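COG0778: Nitroreductase (Streptococcus pneumoniae, PDB 2B67) probably catalyses the NAD(P)H-dependent reduction of nitro compounds, quinones or similar acceptors, using flavin mononucleotide bound in the manner of the nitroreductase family. Local coordinates at residues K89-I94 with N114-F119; T83-A88 with R173-L178; E70-A75 with L179-Y184. One frame throughout, in Å; residues are numbered along the deposited sequence.

Contact 1 (K89-I94 with N114-F119). With ACY (acetic acid), chain F.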
# COMPACT_ATOMS: atom_id res chain seq x y z
N LYS A 89 14.50 -16.49 1.82
CA LYS A 89 15.49 -15.98 0.87
C LYS A 89 15.54 -14.44 0.77
O LYS A 89 16.60 -13.89 0.56
CB LYS A 89 15.27 -16.56 -0.50
CG LYS A 89 15.76 -18.03 -0.61
CD LYS A 89 15.84 -18.45 -2.06
CE LYS A 89 15.87 -19.97 -2.20
NZ LYS A 89 17.27 -20.44 -2.12
N ARG A 90 14.39 -13.78 0.94
CA ARG A 90 14.31 -12.30 0.90
C ARG A 90 15.06 -11.71 2.10
O ARG A 90 15.84 -10.76 1.92
CB ARG A 90 12.85 -11.83 0.83
CG ARG A 90 12.60 -10.30 1.04
CD ARG A 90 13.34 -9.37 0.03
NE ARG A 90 13.34 -9.86 -1.34
CZ ARG A 90 13.52 -9.14 -2.45
NH1 ARG A 90 13.66 -7.80 -2.45
NH2 ARG A 90 13.54 -9.79 -3.62
N ALA A 91 14.84 -12.25 3.30
CA ALA A 91 15.57 -11.80 4.49
C ALA A 91 17.07 -11.99 4.29
O ALA A 91 17.86 -11.10 4.62
CB ALA A 91 15.12 -12.54 5.75
N ARG A 92 17.45 -13.14 3.74
CA ARG A 92 18.86 -13.47 3.59
C ARG A 92 19.51 -12.56 2.56
O ARG A 92 20.66 -12.14 2.74
CB ARG A 92 19.03 -14.94 3.22
CG ARG A 92 18.90 -15.88 4.41
CD ARG A 92 19.13 -17.31 3.99
NE ARG A 92 19.78 -18.09 5.04
CZ ARG A 92 20.97 -18.68 4.93
NH1 ARG A 92 21.67 -18.58 3.79
NH2 ARG A 92 21.47 -19.36 5.96
N LYS A 93 18.77 -12.27 1.49
CA LYS A 93 19.17 -11.30 0.46
C LYS A 93 19.51 -9.94 1.06
O LYS A 93 20.53 -9.36 0.75
CB LYS A 93 18.05 -11.13 -0.58
CG LYS A 93 18.47 -10.31 -1.83
CD LYS A 93 17.24 -9.98 -2.71
CE LYS A 93 17.64 -9.11 -3.91
NZ LYS A 93 18.35 -9.90 -4.97
N ILE A 94 18.67 -9.43 1.95
CA ILE A 94 18.93 -8.14 2.58
C ILE A 94 20.27 -8.21 3.35
O ILE A 94 21.14 -7.35 3.18
CB ILE A 94 17.71 -7.71 3.42
CG1 ILE A 94 16.61 -7.22 2.43
CG2 ILE A 94 18.08 -6.63 4.42
CD1 ILE A 94 15.30 -7.67 2.77
N ASN A 114 17.10 -15.46 12.32
CA ASN A 114 15.90 -15.25 13.11
C ASN A 114 14.66 -15.00 12.26
O ASN A 114 13.65 -15.72 12.36
CB ASN A 114 16.10 -14.12 14.13
CG ASN A 114 17.01 -14.54 15.26
OD1 ASN A 114 18.21 -14.71 15.06
ND2 ASN A 114 16.43 -14.77 16.44
N LEU A 115 14.76 -13.99 11.40
CA LEU A 115 13.63 -13.60 10.61
C LEU A 115 13.10 -14.79 9.79
O LEU A 115 11.92 -15.10 9.91
CB LEU A 115 13.95 -12.38 9.74
CG LEU A 115 12.85 -11.34 9.59
CD1 LEU A 115 13.06 -10.44 8.34
CD2 LEU A 115 11.46 -11.95 9.62
N PRO A 116 13.96 -15.46 8.99
CA PRO A 116 13.49 -16.63 8.23
C PRO A 116 12.78 -17.67 9.09
O PRO A 116 11.83 -18.32 8.59
CB PRO A 116 14.78 -17.21 7.64
CG PRO A 116 15.65 -16.02 7.47
CD PRO A 116 15.38 -15.19 8.70
N ALA A 117 13.21 -17.83 10.35
CA ALA A 117 12.61 -18.81 11.25
C ALA A 117 11.19 -18.38 11.58
O ALA A 117 10.28 -19.22 11.62
CB ALA A 117 13.47 -19.01 12.54
N GLU A 118 11.00 -17.08 11.77
CA GLU A 118 9.66 -16.49 11.91
C GLU A 118 8.75 -16.71 10.72
O GLU A 118 7.59 -17.04 10.90
CB GLU A 118 9.76 -14.99 12.10
CG GLU A 118 9.69 -14.60 13.51
CD GLU A 118 10.47 -13.35 13.76
OE1 GLU A 118 10.03 -12.28 13.27
OE2 GLU A 118 11.51 -13.44 14.44
N PHE A 119 9.29 -16.48 9.52
CA PHE A 119 8.55 -16.62 8.28
C PHE A 119 8.10 -18.06 8.05
O PHE A 119 7.02 -18.32 7.51
CB PHE A 119 9.39 -16.18 7.09
CG PHE A 119 9.53 -14.67 6.93
CD1 PHE A 119 10.72 -14.13 6.42
CD2 PHE A 119 8.48 -13.81 7.26
CE1 PHE A 119 10.87 -12.75 6.23
CE2 PHE A 119 8.61 -12.41 7.09
CZ PHE A 119 9.82 -11.87 6.57
C ACY F . 16.47 -11.81 -7.29
O ACY F . 16.01 -11.90 -8.45
OXT ACY F . 16.29 -10.81 -6.56
CH3 ACY F . 17.26 -12.96 -6.76

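Contact 2 (T83-A88 with R173-L178)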
# COMPACT_ATOMS: atom_id res chain seq x y z
N THR A 83 6.23 -9.67 -5.99
CA THR A 83 6.69 -9.81 -4.63
C THR A 83 7.37 -11.18 -4.50
O THR A 83 7.04 -12.12 -5.24
CB THR A 83 5.55 -9.71 -3.63
OG1 THR A 83 4.51 -10.60 -4.05
CG2 THR A 83 4.99 -8.29 -3.59
N ASP A 84 8.29 -11.26 -3.54
CA ASP A 84 9.11 -12.43 -3.26
C ASP A 84 8.38 -13.42 -2.40
O ASP A 84 8.22 -13.20 -1.20
CB ASP A 84 10.39 -11.99 -2.52
CG ASP A 84 11.55 -12.98 -2.68
OD1 ASP A 84 11.29 -14.19 -2.90
OD2 ASP A 84 12.72 -12.54 -2.54
N THR A 85 7.97 -14.54 -2.99
CA THR A 85 7.26 -15.53 -2.22
C THR A 85 8.18 -16.35 -1.31
O THR A 85 7.67 -17.06 -0.45
CB THR A 85 6.47 -16.51 -3.11
OG1 THR A 85 7.40 -17.29 -3.88
CG2 THR A 85 5.50 -15.71 -4.06
N ASP A 86 9.50 -16.25 -1.50
CA ASP A 86 10.47 -16.92 -0.63
C ASP A 86 10.99 -15.89 0.38
O ASP A 86 12.04 -15.24 0.19
CB ASP A 86 11.63 -17.54 -1.42
CG ASP A 86 12.39 -18.65 -0.61
OD1 ASP A 86 12.37 -18.59 0.65
OD2 ASP A 86 12.98 -19.58 -1.21
N LEU A 87 10.23 -15.74 1.44
CA LEU A 87 10.48 -14.70 2.41
C LEU A 87 11.77 -14.96 3.19
O LEU A 87 12.46 -14.01 3.59
CB LEU A 87 9.26 -14.56 3.32
CG LEU A 87 8.02 -13.81 2.79
CD1 LEU A 87 6.95 -13.84 3.86
CD2 LEU A 87 8.36 -12.34 2.44
N ALA A 88 12.11 -16.24 3.41
CA ALA A 88 13.42 -16.62 4.00
C ALA A 88 14.55 -16.16 3.09
O ALA A 88 15.49 -15.51 3.53
CB ALA A 88 13.51 -18.16 4.24
N ARG A 173 9.53 -17.92 -8.27
CA ARG A 173 9.70 -17.46 -6.89
C ARG A 173 8.98 -16.09 -6.72
O ARG A 173 8.46 -15.80 -5.68
CB ARG A 173 11.20 -17.36 -6.54
CG ARG A 173 11.53 -16.62 -5.24
CD ARG A 173 13.05 -16.59 -5.01
NE ARG A 173 13.43 -15.50 -4.12
CZ ARG A 173 14.69 -15.06 -3.94
NH1 ARG A 173 14.92 -14.03 -3.13
NH2 ARG A 173 15.71 -15.64 -4.57
N PHE A 174 8.94 -15.27 -7.77
CA PHE A 174 8.28 -13.96 -7.76
C PHE A 174 6.86 -14.05 -8.32
O PHE A 174 6.66 -14.54 -9.44
CB PHE A 174 9.14 -12.96 -8.54
CG PHE A 174 10.44 -12.72 -7.87
CD1 PHE A 174 11.57 -13.49 -8.19
CD2 PHE A 174 10.53 -11.77 -6.82
CE1 PHE A 174 12.81 -13.30 -7.48
CE2 PHE A 174 11.75 -11.57 -6.13
CZ PHE A 174 12.88 -12.35 -6.44
N ARG A 175 5.86 -13.61 -7.54
CA ARG A 175 4.49 -13.61 -8.05
C ARG A 175 4.05 -12.19 -8.43
O ARG A 175 4.40 -11.21 -7.75
CB ARG A 175 3.50 -14.23 -7.07
CG ARG A 175 3.34 -13.42 -5.82
CD ARG A 175 2.13 -13.89 -5.02
NE ARG A 175 1.66 -12.87 -4.07
CZ ARG A 175 0.78 -13.11 -3.09
NH1 ARG A 175 0.41 -12.13 -2.27
NH2 ARG A 175 0.32 -14.35 -2.90
N PRO A 176 3.32 -12.08 -9.55
CA PRO A 176 2.88 -10.76 -9.97
C PRO A 176 1.78 -10.25 -9.05
O PRO A 176 0.87 -11.00 -8.68
CB PRO A 176 2.40 -10.99 -11.42
CG PRO A 176 2.10 -12.46 -11.52
CD PRO A 176 2.95 -13.15 -10.50
N GLU A 177 1.89 -9.01 -8.63
CA GLU A 177 0.83 -8.42 -7.80
C GLU A 177 -0.08 -7.46 -8.57
O GLU A 177 -1.31 -7.47 -8.38
CB GLU A 177 1.44 -7.69 -6.59
CG GLU A 177 2.22 -8.64 -5.64
CD GLU A 177 1.32 -9.46 -4.72
OE1 GLU A 177 0.08 -9.36 -4.77
OE2 GLU A 177 1.87 -10.24 -3.94
N LEU A 178 0.53 -6.63 -9.42
CA LEU A 178 -0.11 -5.45 -10.05
C LEU A 178 0.64 -5.11 -11.32
O LEU A 178 1.87 -5.28 -11.39
CB LEU A 178 0.05 -4.20 -9.13
CG LEU A 178 -0.72 -4.03 -7.83
CD1 LEU A 178 -0.30 -2.73 -7.10
CD2 LEU A 178 -2.25 -4.07 -8.05

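Contact 3 (E70-A75 with L179-Y184)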
# COMPACT_ATOMS: atom_id res chain seq x y z
N GLU A 70 -6.29 -2.44 -23.87
CA GLU A 70 -5.87 -1.22 -24.56
C GLU A 70 -4.91 -0.38 -23.72
O GLU A 70 -4.00 0.26 -24.26
CB GLU A 70 -7.08 -0.39 -24.94
CG GLU A 70 -7.74 -0.86 -26.25
CD GLU A 70 -8.79 -1.93 -26.05
OE1 GLU A 70 -9.04 -2.37 -24.89
OE2 GLU A 70 -9.36 -2.35 -27.08
N GLN A 71 -5.10 -0.36 -22.41
CA GLN A 71 -4.23 0.43 -21.52
C GLN A 71 -2.79 -0.08 -21.57
O GLN A 71 -1.86 0.69 -21.78
CB GLN A 71 -4.76 0.44 -20.09
CG GLN A 71 -6.07 1.24 -19.94
CD GLN A 71 -6.63 1.18 -18.53
OE1 GLN A 71 -5.91 1.48 -17.56
NE2 GLN A 71 -7.90 0.79 -18.40
N VAL A 72 -2.61 -1.39 -21.41
CA VAL A 72 -1.29 -1.94 -21.44
C VAL A 72 -0.65 -1.86 -22.85
O VAL A 72 0.57 -1.65 -22.97
CB VAL A 72 -1.24 -3.37 -20.85
CG1 VAL A 72 0.21 -3.89 -20.82
CG2 VAL A 72 -1.83 -3.38 -19.44
N SER A 73 -1.46 -2.01 -23.90
CA SER A 73 -0.92 -1.92 -25.29
C SER A 73 -0.41 -0.53 -25.61
O SER A 73 0.64 -0.41 -26.26
CB SER A 73 -1.98 -2.26 -26.35
OG SER A 73 -2.37 -3.60 -26.28
N SER A 74 -1.15 0.49 -25.18
CA SER A 74 -0.78 1.87 -25.51
C SER A 74 0.29 2.46 -24.62
O SER A 74 1.18 3.14 -25.13
CB SER A 74 -2.00 2.77 -25.48
OG SER A 74 -2.87 2.42 -26.54
N ALA A 75 0.20 2.22 -23.30
CA ALA A 75 1.11 2.86 -22.36
C ALA A 75 2.57 2.66 -22.79
O ALA A 75 2.97 1.55 -23.11
CB ALA A 75 0.89 2.36 -20.94
N LEU A 179 -0.08 -4.54 -12.29
CA LEU A 179 0.54 -3.88 -13.43
C LEU A 179 0.28 -2.39 -13.26
O LEU A 179 -0.85 -1.99 -13.00
CB LEU A 179 -0.05 -4.37 -14.79
CG LEU A 179 -0.04 -5.88 -15.08
CD1 LEU A 179 -0.55 -6.15 -16.52
CD2 LEU A 179 1.38 -6.51 -14.87
N ILE A 180 1.32 -1.59 -13.40
CA ILE A 180 1.21 -0.14 -13.29
C ILE A 180 1.56 0.40 -14.64
O ILE A 180 2.75 0.36 -15.02
CB ILE A 180 2.26 0.49 -12.33
CG1 ILE A 180 2.54 -0.38 -11.09
CG2 ILE A 180 1.90 1.94 -12.03
CD1 ILE A 180 1.71 -0.14 -9.97
N THR A 181 0.58 0.92 -15.37
CA THR A 181 0.87 1.58 -16.64
C THR A 181 1.45 2.95 -16.39
O THR A 181 1.09 3.63 -15.43
CB THR A 181 -0.36 1.71 -17.51
OG1 THR A 181 -1.41 2.34 -16.75
CG2 THR A 181 -0.80 0.28 -18.02
N VAL A 182 2.37 3.37 -17.26
CA VAL A 182 3.08 4.63 -17.05
C VAL A 182 3.10 5.43 -18.33
O VAL A 182 3.43 4.91 -19.40
CB VAL A 182 4.51 4.40 -16.52
CG1 VAL A 182 5.15 5.75 -16.17
CG2 VAL A 182 4.46 3.51 -15.24
N GLY A 183 2.69 6.69 -18.23
CA GLY A 183 2.69 7.55 -19.40
C GLY A 183 2.11 8.89 -19.11
O GLY A 183 1.55 9.15 -18.04
N TYR A 184 2.22 9.78 -20.09
CA TYR A 184 1.61 11.09 -19.99
C TYR A 184 0.17 11.01 -20.45
O TYR A 184 -0.14 10.27 -21.39
CB TYR A 184 2.41 12.08 -20.82
CG TYR A 184 3.80 12.25 -20.27
CD1 TYR A 184 4.86 11.48 -20.74
CD2 TYR A 184 4.04 13.17 -19.24
CE1 TYR A 184 6.16 11.66 -20.23
CE2 TYR A 184 5.32 13.35 -18.73
CZ TYR A 184 6.37 12.59 -19.23
OH TYR A 184 7.65 12.76 -18.71
O HOH W 1 -3.67 2.73 -18.10

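Contact 1 (K89-I94 with N114-F119)
The methyl group of Ala91 is the main point of contact from its helix, meeting three side chains of the facing one. Ala91 CB lies 3.9 Å from Leu115 CD1 and equally close to Pro116 CG, while Phe119 turns the edge of its ring to it, with CE1 of Phe119 4.3 Å from Ala91 CB. A small side chain at the point of closest approach lets the axes of the two segments come within 8.8 Å, running nearly antiparallel at 166°.

Leu115 touches with one branch and braces with the other. Its chi1 of -140° lies away from the staggered positions and sends CD1 toward Ala91, while CD2 sits over one face of the Phe119 ring, near the rim. The same ring makes edge-to-face contacts with Tyr122, Tyr130 and His43. Pro116 presents its ring carbons CG and CD to the methyl group; as proline has no amide hydrogen, the helix is kinked here, where the bond to the preceding turn is missing. At the margin, Arg92 CG passes Pro116 CG at 4.5 Å.

On another side of helix 87-98, Lys93 runs extended as far as CE, with CG anti to the backbone N (chi1 -171°), and bends only at its last torsion. Its CD lies over the centre of the Arg90 guanidinium, and Lys93 NZ donates to OXT of an acetic acid molecule, probably from the crystallisation liquor, at 2.8 Å. Lys93 NZ also forms a salt bridge with Glu199 of the second subunit. The contact is an antiparallel pair of consecutive helices, 87-98 and 105-120, packed through apolar side chains at the margin of the alpha-beta fold.

Contact 2 (T83-A88 with R173-L178)
Asp84 and Arg173 form a two-pronged salt bridge in which each carboxylate oxygen takes a different nitrogen. Arg173 NE donates to Asp84 OD1 at 2.8 Å in a nearly straight bond (171°), and Arg173 NH1 reaches the syn lone pair of Asp84 OD2 at 2.7 Å. The extended arginine chain brings its guanidinium side-on, with the two planes only 30° apart. Asp84 OD1 takes a second bond, from the backbone N of Asp86, which approaches from the opposite face of the carboxylate and closes an Asx turn. Asp84 OD2 is also paired with Arg90, so two arginines share this aspartate and would probably stabilise its negative charge. Phe174 CZ also packs over one face of the Arg173 guanidinium, toward its rim.

The backbone O of Arg173 is likewise used twice, by Thr85 N at 3.0 Å and by Thr85 OG1 at 2.6 Å. Further along, Thr83 and Arg175 exchange two backbone hydrogen bonds, a pair that sets the antiparallel register.

A second polar cluster gathers round a single oxygen, Glu177 OE2. Thr83 OG1 donates to the anti lone pair of Glu177 OE2 at 2.7 Å, Arg175 NH1 uses the syn lone pair, and Arg175 NE reaches the same OE2 from above the carboxylate plane at 2.6 Å. Three donors from two residues thus converge on this one oxygen and probably hold it in place, while Arg175 NH1 also bonds to the carbonyl of Ser128. Beside them, Thr85 CG2 packs on Arg175 CG.

Asp86, the N-cap of helix 87-98, accepts from Lys89 N through OD1. The whole is an antiparallel pairing of strands 77-84 and 174-183 in the central sheet, with a classic beta bulge at Glu177 and Leu178 opposite Leu81.

Contact 3 (E70-A75 with L179-Y184)
The flat amide of Gln71 is linked to Thr181 of the strand through a water at its oxygen end, and at its nitrogen end holds the flavin: Gln71 OE1 accepts from the water at 2.6 Å, and the same water accepts from Thr181 OG1 at 2.7 Å, while Gln71 NE2 donates to O2 of the flavin mononucleotide. With both ends of the amide engaged, its rotation is probably well defined. Thr181 OG1 has a further, weak bond with the backbone N of Asn154, another residue of the flavin pocket.

Apart from the water bridge, the contact is made largely by aliphatic groups, which pack on each other and on backbone carbonyls. Thr181 is its centre, dividing its two branches between different tasks. With chi1 at 53°, OG1 lies between the backbone N and the carbonyl carbon and serves the water, whereas Thr181 CG2 turns to the helix, 3.9 Å from the backbone O of Gln71. Ala75 CB presses against Thr181 CB at 3.7 Å, where the chain has just left the helix. Val72 uses a single methyl for two neighbours: its CG2 is 4.1 Å from Thr181 CG2 and 4.2 Å from Leu179 CD1.

The short segments of helix 68-74 and strand 174-183 cross at 51°. Leu60 and Ala61 of helix 57-61 also pack on Val72. The result is a helix laid against one face of the central sheet, as in an alpha-beta sandwich, with its Gln71 forming part of the flavin-binding pocket.

How the contacts relate
Followed from the N terminus, the first segment to take part in a contact is on helix 68-74, whose partner in contact 3 comes more than a hundred residues later; that contact closes the widest loop. Strand 77-84 follows at once and leads into contact 2, whose loop lies wholly within the first. Within that in turn, helices 87-98 and 105-120 pair in contact 1, so the three closures nest without crossing. Strand 174-183 joins contacts 2 and 3, about 23 Å apart between centres, while helix 87-98 joins contacts 1 and 2, which also touch directly and both reach the second subunit. Together they tie the peripheral helix pair, the central sheet and the flavin-binding helix into one framework.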